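Local coordinates for thioesterase domain-containing protein (Pseudomonas aeruginosa, PDB 3F1T) that probably acts as a hotdog-fold acyl-CoA thioesterase, perhaps on 1,4-dihydroxy-2-naphthoyl-CoA, at residues Ile59-Leu62 against Met63-Cys67. Residues are numbered along the deposited sequence; the frame is centred on the assembly and turned at random.
Sequences ITTL and MDTTC
I59 and M63, the latter a selenomethionine, sit one turn apart on the central helix 56-70 of the hotdog fold, the buried helix around which the antiparallel sheet wraps. The I59 carbonyl takes the M63 amide in an ordinary helical bond, and beside it the two side chains run the same way. A chi1 of -70° sets CG1 of I59 beside the backbone N and leaves CG2 opposite that nitrogen, where it meets CG of M63 at 4.0 Å; both residues rest on A120 of strand 113-121. T60 O accepts the D64 amide N at 2.7 Å along an almost straight N-H line (167°). The D64 carboxylate leads away from this turn, its OD1 hydrogen-bonded to T83 OG1, while its side chain also packs on G57 of the second subunit.

T61 and L62 illustrate how a buried threonine on a helix can satisfy its hydroxyl, by bonding back to the carbonyl four residues earlier. T61 O receives both the amide and the hydroxyl of T65, from opposite faces of the carbonyl plane; OG1 lies 2.6 Å from that oxygen, above the plane. T61 itself does the same one turn back, with OG1 bonded to G57 O. L62 O repeats the double grip with T66. A chi1 of -63° sets T66 OG1 beside its own backbone N, bringing the hydroxyl back over the preceding turn. L62 and T66 both lie against L37 of strand 34-39. The T66 hydroxyl ends 2.7 Å from L62 O, with OG1 41° out of the carbonyl plane.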
ATOM      1  N   ILE B  59       7.066   6.951  14.399  1.00 23.60           N
ATOM      2  CA  ILE B  59       7.472   7.305  13.045  1.00 22.90           C
ATOM      3  C   ILE B  59       6.315   7.322  12.062  1.00 23.52           C
ATOM      4  O   ILE B  59       6.258   8.198  11.210  1.00 23.76           O
ATOM      5  CB  ILE B  59       8.581   6.388  12.512  1.00 26.56           C
ATOM      6  CG1 ILE B  59       9.887   6.655  13.260  1.00 19.89           C
ATOM      7  CG2 ILE B  59       8.770   6.600  11.016  1.00 21.09           C
ATOM      8  CD1 ILE B  59      10.768   5.442  13.346  1.00 32.91           C
ATOM      9  N   THR B  60       5.318   6.469  12.277  1.00 23.65           N
ATOM     10  CA  THR B  60       4.068   6.571  11.528  1.00 24.33           C
ATOM     11  C   THR B  60       3.426   7.931  11.718  1.00 23.40           C
ATOM     12  O   THR B  60       2.916   8.528  10.770  1.00 26.00           O
ATOM     13  CB  THR B  60       3.036   5.507  11.981  1.00 26.29           C
ATOM     14  OG1 THR B  60       3.487   4.214  11.581  1.00 22.78           O
ATOM     15  CG2 THR B  60       1.665   5.782  11.349  1.00 25.02           C
ATOM     16  N   THR B  61       3.222   8.304  12.975  1.00 22.13           N
ATOM     17  CA  THR B  61       2.662   9.609  13.273  1.00 19.62           C
ATOM     18  C   THR B  61       3.484  10.703  12.608  1.00 16.75           C
ATOM     19  O   THR B  61       2.933  11.618  12.008  1.00 18.91           O
ATOM     20  CB  THR B  61       2.624   9.865  14.793  1.00 22.52           C
ATOM     21  OG1 THR B  61       1.791   8.876  15.421  1.00 18.55           O
ATOM     22  CG2 THR B  61       2.063  11.242  15.073  1.00 20.46           C
ATOM     23  N   LEU B  62       4.805  10.637  12.758  1.00 18.40           N
ATOM     24  CA  LEU B  62       5.691  11.640  12.170  1.00 16.50           C
ATOM     25  C   LEU B  62       5.377  11.768  10.689  1.00 18.20           C
ATOM     26  O   LEU B  62       5.196  12.873  10.166  1.00 17.03           O
ATOM     27  CB  LEU B  62       7.163  11.258  12.382  1.00 17.70           C
ATOM     28  CG  LEU B  62       8.189  12.019  11.529  1.00 17.01           C
ATOM     29  CD1 LEU B  62       8.229  13.509  11.907  1.00 16.28           C
ATOM     30  CD2 LEU B  62       9.567  11.385  11.615  1.00 10.61           C
HETATM   31  N   MSE B  63       5.145  10.626  10.052  0.50 17.59           N
HETATM   32  CA  MSE B  63       5.121  10.554   8.592  0.50 18.09           C
HETATM   33  C   MSE B  63       3.728  10.749   8.012  0.50 17.47           C
HETATM   34  O   MSE B  63       3.566  11.359   6.954  0.50 18.20           O
HETATM   35  CB  MSE B  63       5.701   9.223   8.119  0.50 16.57           C
HETATM   36  CG  MSE B  63       7.183   9.111   8.355  0.50 18.76           C
HETATM   37 SE   MSE B  63       8.189  10.599   7.642  0.50 19.91          SE
HETATM   38  CE  MSE B  63       7.294  10.868   5.923  0.50  6.88           C
ATOM     39  N   ASP B  64       2.721  10.250   8.718  1.00 17.98           N
ATOM     40  CA  ASP B  64       1.345  10.680   8.505  1.00 18.27           C
ATOM     41  C   ASP B  64       1.209  12.180   8.653  1.00 17.36           C
ATOM     42  O   ASP B  64       0.583  12.828   7.821  1.00 19.84           O
ATOM     43  CB  ASP B  64       0.376   9.967   9.460  1.00 20.79           C
ATOM     44  CG  ASP B  64      -1.072  10.285   9.154  1.00 19.60           C
ATOM     45  OD1 ASP B  64      -1.393  10.599   7.990  1.00 26.04           O
ATOM     46  OD2 ASP B  64      -1.881  10.306  10.090  1.00 29.32           O
ATOM     47  N   THR B  65       1.722  12.724   9.760  1.00 20.67           N
ATOM     48  CA  THR B  65       1.679  14.176  10.028  1.00 18.40           C
ATOM     49  C   THR B  65       2.453  14.999   8.997  1.00 19.02           C
ATOM     50  O   THR B  65       1.967  16.013   8.496  1.00 19.96           O
ATOM     51  CB  THR B  65       2.260  14.505  11.408  1.00 19.03           C
ATOM     52  OG1 THR B  65       1.531  13.796  12.415  1.00 23.19           O
ATOM     53  CG2 THR B  65       2.187  16.007  11.686  1.00 21.12           C
ATOM     54  N   THR B  66       3.670  14.578   8.695  1.00 18.80           N
ATOM     55  CA  THR B  66       4.458  15.247   7.668  1.00 18.82           C
ATOM     56  C   THR B  66       3.726  15.338   6.325  1.00 17.25           C
ATOM     57  O   THR B  66       3.737  16.387   5.683  1.00 18.89           O
ATOM     58  CB  THR B  66       5.851  14.577   7.500  1.00 17.74           C
ATOM     59  OG1 THR B  66       6.587  14.703   8.719  1.00 21.37           O
ATOM     60  CG2 THR B  66       6.644  15.243   6.403  1.00 15.46           C
ATOM     61  N   CYS B  67       3.249  14.205   5.805  1.00 18.77           N
ATOM     62  CA  CYS B  67       2.478  14.205   4.550  1.00 17.19           C
ATOM     63  C   CYS B  67       1.234  15.092   4.610  1.00 18.58           C
ATOM     64  O   CYS B  67       0.963  15.877   3.701  1.00 17.12           O
ATOM     65  CB  CYS B  67       2.071  12.782   4.164  1.00 20.04           C
ATOM     66  SG  CYS B  67       3.453  11.681   3.765  1.00 18.27           S
TER